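Local atomic coordinates of arginase (RocF) (PDB entry 4G3H), a protein that probably catalyses the hydrolysis of L-arginine to L-ornithine and urea, with two manganese ions bound in each subunit. Residues M1-E9 with T41-K51; G16-L24 with V279-S287. All blocks are in the same frame, centred on the assembly; numbering follows the deposited sequence.

Interaction 1 of 2, residues M1-E9 with T41-K51; sequences MILVGLEAE and TITQERCVLYK
Tyr-50, on the edge strand 44-50, turns its ring back across the end of strand 2-8. Its CG stands between the backbone N and the carbonyl carbon (chi1 71°), which turns the ring over the backbone of Glu-7 and Ala-8. Ala-8 covers one ring face: its CA lies above the plane near the rim, and its CB makes a CH-pi contact 4.2 Å from the Tyr-50 ring centroid. Leu-6 crosses the same side chain obliquely, with CD1 3.8 Å from Tyr-50 CD2. The hydroxyl of Tyr-50 is held by Asp-18 of helix 16-30.

On the face carrying Val-4, Leu-6 and Val-48, the Val-4 and Val-48 side chains cross at CG1 and CG2, 3.6 Å apart, whereas Leu-6 lies alongside Val-48 and points the same way; helix 59-78 packs on Val-48 through Leu-70. On the other face Leu-3 CB meets Ile-42 CG2 at 3.7 Å, and Glu-7 runs out extended to bring OE2 beside Cys-47 SG. Farther along, a water joins Glu-9 OE1 to Lys-51 NZ.

Between the two layers of side chains, parallel backbone hydrogen bonds join the strands. Gly-5 N reaches Arg-46 O at 2.8 Å in a nearly straight bond (173°), while Tyr-50 N approaches Glu-7 O from above the carbonyl plane. Strand 2-8 bonds on its other edge to strand 84-87. The pair therefore forms one border of the eight-stranded parallel sheet, order 2-1-3-8-7-4-5-6, of the alpha/beta arginase fold.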
loop_
_atom_site.group_PDB
_atom_site.type_symbol
_atom_site.label_atom_id
_atom_site.label_comp_id
_atom_site.label_asym_id
_atom_site.label_seq_id
_atom_site.Cartn_x
_atom_site.Cartn_y
_atom_site.Cartn_z
ATOM N N MET A 1 12.830 9.595 10.459
ATOM C CA MET A 1 11.981 8.799 9.528
ATOM C C MET A 1 12.827 7.840 8.698
ATOM O O MET A 1 13.985 8.120 8.408
ATOM C CB MET A 1 11.204 9.733 8.597
ATOM C CG MET A 1 10.150 9.035 7.766
ATOM S SD MET A 1 9.058 10.189 6.901
ATOM C CE MET A 1 8.286 11.017 8.277
ATOM N N ILE A 2 12.239 6.706 8.326
ATOM C CA ILE A 2 12.922 5.699 7.517
ATOM C C ILE A 2 12.265 5.623 6.134
ATOM O O ILE A 2 11.046 5.489 6.024
ATOM C CB ILE A 2 12.823 4.274 8.147
ATOM C CG1 ILE A 2 13.313 4.283 9.601
ATOM C CG2 ILE A 2 13.641 3.287 7.316
ATOM C CD1 ILE A 2 14.779 4.619 9.761
ATOM N N LEU A 3 13.072 5.709 5.085
ATOM C CA LEU A 3 12.551 5.610 3.733
ATOM C C LEU A 3 12.935 4.240 3.186
ATOM O O LEU A 3 14.125 3.929 3.046
ATOM C CB LEU A 3 13.129 6.707 2.835
ATOM C CG LEU A 3 12.774 6.577 1.340
ATOM C CD1 LEU A 3 11.266 6.656 1.128
ATOM C CD2 LEU A 3 13.474 7.675 0.552
ATOM N N VAL A 4 11.926 3.422 2.897
ATOM C CA VAL A 4 12.148 2.081 2.364
ATOM C C VAL A 4 11.826 2.078 0.876
ATOM O O VAL A 4 10.741 2.489 0.465
ATOM C CB VAL A 4 11.253 1.030 3.074
ATOM C CG1 VAL A 4 11.554 -0.359 2.523
ATOM C CG2 VAL A 4 11.486 1.065 4.587
ATOM N N GLY A 5 12.781 1.632 0.070
ATOM C CA GLY A 5 12.574 1.581 -1.365
ATOM C C GLY A 5 12.654 0.147 -1.859
ATOM O O GLY A 5 13.687 -0.506 -1.714
ATOM N N LEU A 6 11.560 -0.352 -2.423
ATOM C CA LEU A 6 11.521 -1.720 -2.942
ATOM C C LEU A 6 12.089 -1.770 -4.360
ATOM O O LEU A 6 11.880 -0.855 -5.160
ATOM C CB LEU A 6 10.083 -2.246 -2.957
ATOM C CG LEU A 6 9.409 -2.766 -1.672
ATOM C CD1 LEU A 6 9.458 -4.276 -1.639
ATOM C CD2 LEU A 6 10.067 -2.172 -0.439
ATOM N N GLU A 7 12.807 -2.846 -4.659
ATOM C CA GLU A 7 13.395 -3.032 -5.975
ATOM C C GLU A 7 13.453 -4.526 -6.264
ATOM O O GLU A 7 13.846 -5.318 -5.400
ATOM C CB GLU A 7 14.804 -2.422 -6.022
ATOM C CG GLU A 7 15.491 -2.548 -7.375
ATOM C CD GLU A 7 16.866 -1.906 -7.402
ATOM O OE1 GLU A 7 17.593 -2.110 -8.398
ATOM O OE2 GLU A 7 17.222 -1.198 -6.434
ATOM N N ALA A 8 13.056 -4.913 -7.473
ATOM C CA ALA A 8 13.064 -6.323 -7.842
ATOM C C ALA A 8 14.478 -6.884 -7.857
ATOM O O ALA A 8 15.384 -6.298 -8.453
ATOM C CB ALA A 8 12.413 -6.520 -9.215
ATOM N N GLU A 9 14.672 -8.018 -7.197
ATOM C CA GLU A 9 15.989 -8.638 -7.190
ATOM C C GLU A 9 16.424 -8.931 -8.628
ATOM O O GLU A 9 17.606 -8.818 -8.955
ATOM C CB GLU A 9 15.978 -9.941 -6.383
ATOM C CG GLU A 9 17.295 -10.703 -6.446
ATOM C CD GLU A 9 17.278 -11.990 -5.640
ATOM O OE1 GLU A 9 16.391 -12.840 -5.876
ATOM O OE2 GLU A 9 18.159 -12.156 -4.770
ATOM N N THR A 41 15.251 14.914 8.233
ATOM C CA THR A 41 14.008 14.176 8.432
ATOM C C THR A 41 14.182 12.680 8.176
ATOM O O THR A 41 13.871 11.858 9.042
ATOM C CB THR A 41 12.890 14.732 7.524
ATOM O OG1 THR A 41 12.648 16.101 7.860
ATOM C CG2 THR A 41 11.603 13.941 7.705
ATOM N N ILE A 42 14.672 12.325 6.990
ATOM C CA ILE A 42 14.888 10.923 6.649
ATOM C C ILE A 42 16.312 10.567 7.063
ATOM O O ILE A 42 17.281 11.019 6.450
ATOM C CB ILE A 42 14.702 10.679 5.133
ATOM C CG1 ILE A 42 13.265 11.024 4.729
ATOM C CG2 ILE A 42 15.009 9.221 4.794
ATOM C CD1 ILE A 42 13.006 10.951 3.241
ATOM N N THR A 43 16.429 9.763 8.116
ATOM C CA THR A 43 17.727 9.374 8.657
ATOM C C THR A 43 18.292 8.123 8.011
ATOM O O THR A 43 19.459 7.791 8.197
ATOM C CB THR A 43 17.637 9.114 10.173
ATOM O OG1 THR A 43 16.815 7.963 10.407
ATOM C CG2 THR A 43 17.031 10.319 10.889
ATOM N N GLN A 44 17.467 7.425 7.250
ATOM C CA GLN A 44 17.928 6.210 6.617
ATOM C C GLN A 44 17.138 5.836 5.372
ATOM O O GLN A 44 15.909 5.836 5.378
ATOM C CB GLN A 44 17.878 5.066 7.634
ATOM C CG GLN A 44 18.099 3.681 7.049
ATOM C CD GLN A 44 18.039 2.589 8.102
ATOM O OE1 GLN A 44 17.634 1.463 7.821
ATOM N NE2 GLN A 44 18.453 2.915 9.320
ATOM N N GLU A 45 17.866 5.536 4.302
ATOM C CA GLU A 45 17.265 5.113 3.052
ATOM C C GLU A 45 17.629 3.644 2.877
ATOM O O GLU A 45 18.789 3.313 2.613
ATOM C CB GLU A 45 17.817 5.914 1.864
ATOM C CG GLU A 45 17.377 5.364 0.501
ATOM C CD GLU A 45 18.263 5.816 -0.648
ATOM O OE1 GLU A 45 19.362 6.341 -0.387
ATOM O OE2 GLU A 45 17.868 5.626 -1.821
ATOM N N ARG A 46 16.649 2.761 3.041
ATOM C CA ARG A 46 16.923 1.346 2.869
ATOM C C ARG A 46 16.327 0.714 1.610
ATOM O O ARG A 46 15.138 0.857 1.338
ATOM C CB ARG A 46 16.446 0.496 4.052
ATOM C CG ARG A 46 16.911 -0.892 3.720
ATOM C CD ARG A 46 16.389 -2.121 4.333
ATOM N NE ARG A 46 16.581 -2.305 5.754
ATOM C CZ ARG A 46 16.823 -3.493 6.295
ATOM N NH1 ARG A 46 16.936 -4.565 5.522
ATOM N NH2 ARG A 46 16.857 -3.629 7.610
ATOM N N CYS A 47 17.158 -0.004 0.862
ATOM C CA CYS A 47 16.696 -0.694 -0.333
ATOM C C CYS A 47 16.313 -2.102 0.092
ATOM O O CYS A 47 17.072 -2.767 0.798
ATOM C CB CYS A 47 17.799 -0.778 -1.394
ATOM S SG CYS A 47 17.264 -1.615 -2.926
ATOM N N VAL A 48 15.130 -2.546 -0.329
ATOM C CA VAL A 48 14.645 -3.879 0.003
ATOM C C VAL A 48 14.290 -4.590 -1.298
ATOM O O VAL A 48 13.518 -4.070 -2.106
ATOM C CB VAL A 48 13.396 -3.813 0.919
ATOM C CG1 VAL A 48 12.829 -5.216 1.140
ATOM C CG2 VAL A 48 13.772 -3.187 2.253
ATOM N N LEU A 49 14.873 -5.768 -1.502
ATOM C CA LEU A 49 14.631 -6.545 -2.708
ATOM C C LEU A 49 13.384 -7.411 -2.587
ATOM O O LEU A 49 13.056 -7.912 -1.508
ATOM C CB LEU A 49 15.840 -7.431 -3.019
ATOM C CG LEU A 49 17.183 -6.707 -3.178
ATOM C CD1 LEU A 49 18.249 -7.714 -3.573
ATOM C CD2 LEU A 49 17.069 -5.602 -4.232
ATOM N N TYR A 50 12.685 -7.581 -3.702
ATOM C CA TYR A 50 11.480 -8.393 -3.711
ATOM C C TYR A 50 11.446 -9.300 -4.929
ATOM O O TYR A 50 12.201 -9.116 -5.882
ATOM C CB TYR A 50 10.230 -7.499 -3.678
ATOM C CG TYR A 50 9.953 -6.719 -4.952
ATOM C CD1 TYR A 50 9.202 -7.282 -5.986
ATOM C CD2 TYR A 50 10.434 -5.418 -5.119
ATOM C CE1 TYR A 50 8.932 -6.568 -7.163
ATOM C CE2 TYR A 50 10.172 -4.690 -6.298
ATOM C CZ TYR A 50 9.418 -5.275 -7.309
ATOM O OH TYR A 50 9.124 -4.572 -8.460
ATOM N N LYS A 51 10.561 -10.287 -4.876
ATOM C CA LYS A 51 10.392 -11.244 -5.952
ATOM C C LYS A 51 8.938 -11.154 -6.392
ATOM O O LYS A 51 8.033 -11.161 -5.560
ATOM C CB LYS A 51 10.695 -12.653 -5.448
ATOM C CG LYS A 51 10.893 -13.673 -6.544
ATOM C CD LYS A 51 11.188 -15.036 -5.958
ATOM C CE LYS A 51 11.924 -15.900 -6.954
ATOM N NZ LYS A 51 13.245 -15.297 -7.281
HETATM O O HOH W 1 13.999 -12.695 -7.512
#

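Interaction 2 of 2, residues G16-L24 with V279-S287; sequences GTDKGVRRL and VTEYNPTVS
In this arginase-fold subunit, the loop leaving the C-terminal end of strand 274-280 folds against the first turns of helix 16-30, beside the manganese site. Gly-16 and Gly-20, one turn apart, give the loop a close approach to the helix backbone. Tyr-282 O receives CA-H...O contacts from Thr-17 CA at 3.4 Å and Gly-20 CA at 3.6 Å, both nearly straight.

The Tyr-282 ring lies next to Gly-20, whose CA is 3.4 Å from Tyr-282 CD2, while Gly-20 O sits at the ring edge, in plane. CG anti to the backbone N (chi1 171°) directs this ring toward the helix, where Leu-24 slants across it and brings CD1 3.5 Å from Tyr-282 CD2. Val-298 of helix 293-309 touches both Tyr-282 and Leu-24, joining them in a small apolar cluster. Pro-284 CD stands over the centre of one Tyr-282 ring face, and CB of the same proline meets Arg-23.

The extended Arg-23 chain slides past Pro-284 in the opposite direction and lays one guanidinium face over its CB; the guanidinium plane is turned 70° from the Tyr-282 ring, and NH2 forms a salt bridge with Glu-295. Glu-281 bends at chi2 toward the metal site, bonding His-91 N through OE2, and its OE1 lies near Thr-17 CG2. At the start of the helix, Asn-283 OD1 packs 3.3 Å from Gly-16 CA and accepts, on a lone pair in the carbonyl plane, a 2.6 Å hydrogen bond from Thr-285 OG1.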
loop_
_atom_site.group_PDB
_atom_site.type_symbol
_atom_site.label_atom_id
_atom_site.label_comp_id
_atom_site.label_asym_id
_atom_site.label_seq_id
_atom_site.Cartn_x
_atom_site.Cartn_y
_atom_site.Cartn_z
ATOM N N GLY A 16 8.737 -0.545 -14.934
ATOM C CA GLY A 16 8.410 0.872 -14.859
ATOM C C GLY A 16 8.173 1.413 -13.455
ATOM O O GLY A 16 8.439 2.585 -13.184
ATOM N N THR A 17 7.667 0.575 -12.558
ATOM C CA THR A 17 7.416 1.009 -11.190
ATOM C C THR A 17 8.716 1.103 -10.396
ATOM O O THR A 17 8.855 1.979 -9.558
ATOM C CB THR A 17 6.456 0.055 -10.452
ATOM O OG1 THR A 17 6.942 -1.285 -10.560
ATOM C CG2 THR A 17 5.048 0.149 -11.035
ATOM N N ASP A 18 9.658 0.194 -10.658
ATOM C CA ASP A 18 10.949 0.199 -9.968
ATOM C C ASP A 18 11.705 1.470 -10.329
ATOM O O ASP A 18 12.428 2.036 -9.506
ATOM C CB ASP A 18 11.775 -1.037 -10.360
ATOM C CG ASP A 18 11.402 -2.273 -9.552
ATOM O OD1 ASP A 18 10.312 -2.286 -8.952
ATOM O OD2 ASP A 18 12.188 -3.243 -9.520
ATOM N N LYS A 19 11.531 1.924 -11.569
ATOM C CA LYS A 19 12.176 3.146 -12.026
ATOM C C LYS A 19 11.505 4.309 -11.314
ATOM O O LYS A 19 12.150 5.302 -10.978
ATOM C CB LYS A 19 12.045 3.291 -13.546
ATOM C CG LYS A 19 12.819 2.226 -14.317
ATOM C CD LYS A 19 12.822 2.477 -15.818
ATOM C CE LYS A 19 13.655 1.428 -16.536
ATOM N NZ LYS A 19 13.677 1.635 -18.009
ATOM N N GLY A 20 10.203 4.179 -11.077
ATOM C CA GLY A 20 9.488 5.226 -10.371
ATOM C C GLY A 20 10.070 5.373 -8.979
ATOM O O GLY A 20 10.356 6.482 -8.517
ATOM N N VAL A 21 10.254 4.240 -8.309
ATOM C CA VAL A 21 10.817 4.221 -6.965
ATOM C C VAL A 21 12.220 4.844 -6.899
ATOM O O VAL A 21 12.511 5.616 -5.984
ATOM C CB VAL A 21 10.908 2.784 -6.418
ATOM C CG1 VAL A 21 11.620 2.787 -5.059
ATOM C CG2 VAL A 21 9.513 2.180 -6.312
ATOM N N ARG A 22 13.093 4.508 -7.851
ATOM C CA ARG A 22 14.443 5.067 -7.824
ATOM C C ARG A 22 14.449 6.573 -8.051
ATOM O O ARG A 22 15.281 7.277 -7.491
ATOM C CB ARG A 22 15.369 4.353 -8.827
ATOM C CG ARG A 22 14.883 4.260 -10.258
ATOM C CD ARG A 22 14.924 5.595 -10.977
ATOM N NE ARG A 22 16.244 6.216 -10.961
ATOM C CZ ARG A 22 16.520 7.385 -11.533
ATOM N NH1 ARG A 22 17.743 7.888 -11.474
ATOM N NH2 ARG A 22 15.567 8.053 -12.170
ATOM N N ARG A 23 13.514 7.063 -8.859
ATOM C CA ARG A 23 13.401 8.498 -9.124
ATOM C C ARG A 23 13.007 9.229 -7.840
ATOM O O ARG A 23 13.571 10.269 -7.498
ATOM C CB ARG A 23 12.315 8.786 -10.163
ATOM C CG ARG A 23 12.679 8.577 -11.617
ATOM C CD ARG A 23 11.669 9.342 -12.465
ATOM N NE ARG A 23 11.825 9.139 -13.900
ATOM C CZ ARG A 23 11.130 9.799 -14.821
ATOM N NH1 ARG A 23 11.329 9.553 -16.108
ATOM N NH2 ARG A 23 10.238 10.714 -14.456
ATOM N N LEU A 24 12.013 8.680 -7.151
ATOM C CA LEU A 24 11.517 9.258 -5.914
ATOM C C LEU A 24 12.590 9.206 -4.820
ATOM O O LEU A 24 12.749 10.159 -4.063
ATOM C CB LEU A 24 10.238 8.519 -5.480
ATOM C CG LEU A 24 9.090 8.631 -6.500
ATOM C CD1 LEU A 24 7.949 7.714 -6.124
ATOM C CD2 LEU A 24 8.609 10.075 -6.568
ATOM N N VAL A 279 3.253 4.131 -0.321
ATOM C CA VAL A 279 2.784 4.827 -1.525
ATOM C C VAL A 279 3.313 3.968 -2.656
ATOM O O VAL A 279 4.503 3.664 -2.712
ATOM C CB VAL A 279 3.325 6.276 -1.627
ATOM C CG1 VAL A 279 2.786 6.940 -2.896
ATOM C CG2 VAL A 279 2.889 7.082 -0.412
ATOM N N THR A 280 2.430 3.569 -3.559
ATOM C CA THR A 280 2.828 2.647 -4.610
ATOM C C THR A 280 2.224 2.920 -5.984
ATOM O O THR A 280 1.370 3.789 -6.149
ATOM C CB THR A 280 2.431 1.217 -4.174
ATOM O OG1 THR A 280 3.059 0.245 -5.014
ATOM C CG2 THR A 280 0.910 1.058 -4.257
ATOM N N GLU A 281 2.687 2.150 -6.965
ATOM C CA GLU A 281 2.217 2.235 -8.342
ATOM C C GLU A 281 2.533 3.535 -9.071
ATOM O O GLU A 281 1.679 4.111 -9.751
ATOM C CB GLU A 281 0.709 1.957 -8.404
ATOM C CG GLU A 281 0.302 0.537 -7.981
ATOM C CD GLU A 281 0.876 -0.556 -8.883
ATOM O OE1 GLU A 281 1.229 -0.262 -10.041
ATOM O OE2 GLU A 281 0.961 -1.719 -8.437
ATOM N N TYR A 282 3.757 4.016 -8.908
ATOM C CA TYR A 282 4.178 5.199 -9.633
ATOM C C TYR A 282 5.000 4.646 -10.787
ATOM O O TYR A 282 6.077 4.102 -10.572
ATOM C CB TYR A 282 5.045 6.116 -8.776
ATOM C CG TYR A 282 5.668 7.230 -9.578
ATOM C CD1 TYR A 282 4.886 8.037 -10.402
ATOM C CD2 TYR A 282 7.037 7.462 -9.540
ATOM C CE1 TYR A 282 5.449 9.042 -11.174
ATOM C CE2 TYR A 282 7.616 8.469 -10.308
ATOM C CZ TYR A 282 6.813 9.254 -11.125
ATOM O OH TYR A 282 7.368 10.244 -11.900
ATOM N N ASN A 283 4.476 4.756 -12.002
ATOM C CA ASN A 283 5.169 4.259 -13.186
ATOM C C ASN A 283 5.291 5.387 -14.208
ATOM O O ASN A 283 4.419 5.569 -15.056
ATOM C CB ASN A 283 4.400 3.089 -13.803
ATOM C CG ASN A 283 5.181 2.398 -14.910
ATOM O OD1 ASN A 283 6.047 3.005 -15.544
ATOM N ND2 ASN A 283 4.866 1.129 -15.158
ATOM N N PRO A 284 6.384 6.154 -14.145
ATOM C CA PRO A 284 6.598 7.266 -15.073
ATOM C C PRO A 284 6.785 6.872 -16.539
ATOM O O PRO A 284 6.564 7.695 -17.428
ATOM C CB PRO A 284 7.835 7.956 -14.500
ATOM C CG PRO A 284 8.615 6.815 -13.946
ATOM C CD PRO A 284 7.541 5.993 -13.245
ATOM N N THR A 285 7.175 5.625 -16.801
ATOM C CA THR A 285 7.403 5.193 -18.179
ATOM C C THR A 285 6.143 5.071 -19.033
ATOM O O THR A 285 6.233 5.104 -20.260
ATOM C CB THR A 285 8.167 3.842 -18.250
ATOM O OG1 THR A 285 7.342 2.792 -17.740
ATOM C CG2 THR A 285 9.448 3.903 -17.439
ATOM N N VAL A 286 4.977 4.929 -18.403
ATOM C CA VAL A 286 3.729 4.813 -19.154
ATOM C C VAL A 286 2.969 6.133 -19.249
ATOM O O VAL A 286 1.863 6.183 -19.785
ATOM C CB VAL A 286 2.777 3.740 -18.548
ATOM C CG1 VAL A 286 3.409 2.365 -18.666
ATOM C CG2 VAL A 286 2.460 4.068 -17.088
ATOM N N SER A 287 3.557 7.207 -18.737
ATOM C CA SER A 287 2.885 8.503 -18.799
ATOM C C SER A 287 2.695 8.949 -20.243
ATOM O O SER A 287 3.560 8.728 -21.089
ATOM C CB SER A 287 3.682 9.563 -18.052
ATOM O OG SER A 287 3.129 10.843 -18.294
#

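How the interactions relate
Helix 16-30 follows strand 2-8 in the chain and ties interaction 1 to interaction 2. Asp-18, on the side of the helix turned from 279-287, probably accepts two hydrogen bonds: OD1 lies 2.6 Å from Tyr-50 OH and OD2 2.8 Å from Ala-8 N. Val-21 CG1 adds packing 3.7 Å from Leu-6 O. Both contacts reach the same parallel sheet, their centres about 14 Å apart, with strand 84-87 between strands 2-8 and 274-280. Interaction 2 is nearer the active site: the Glu-281 side chain is about 5 Å from a manganese ion and about 3 Å from that of the ligand Asp-234, whereas the Tyr-50 side chain is about 13 Å from manganese.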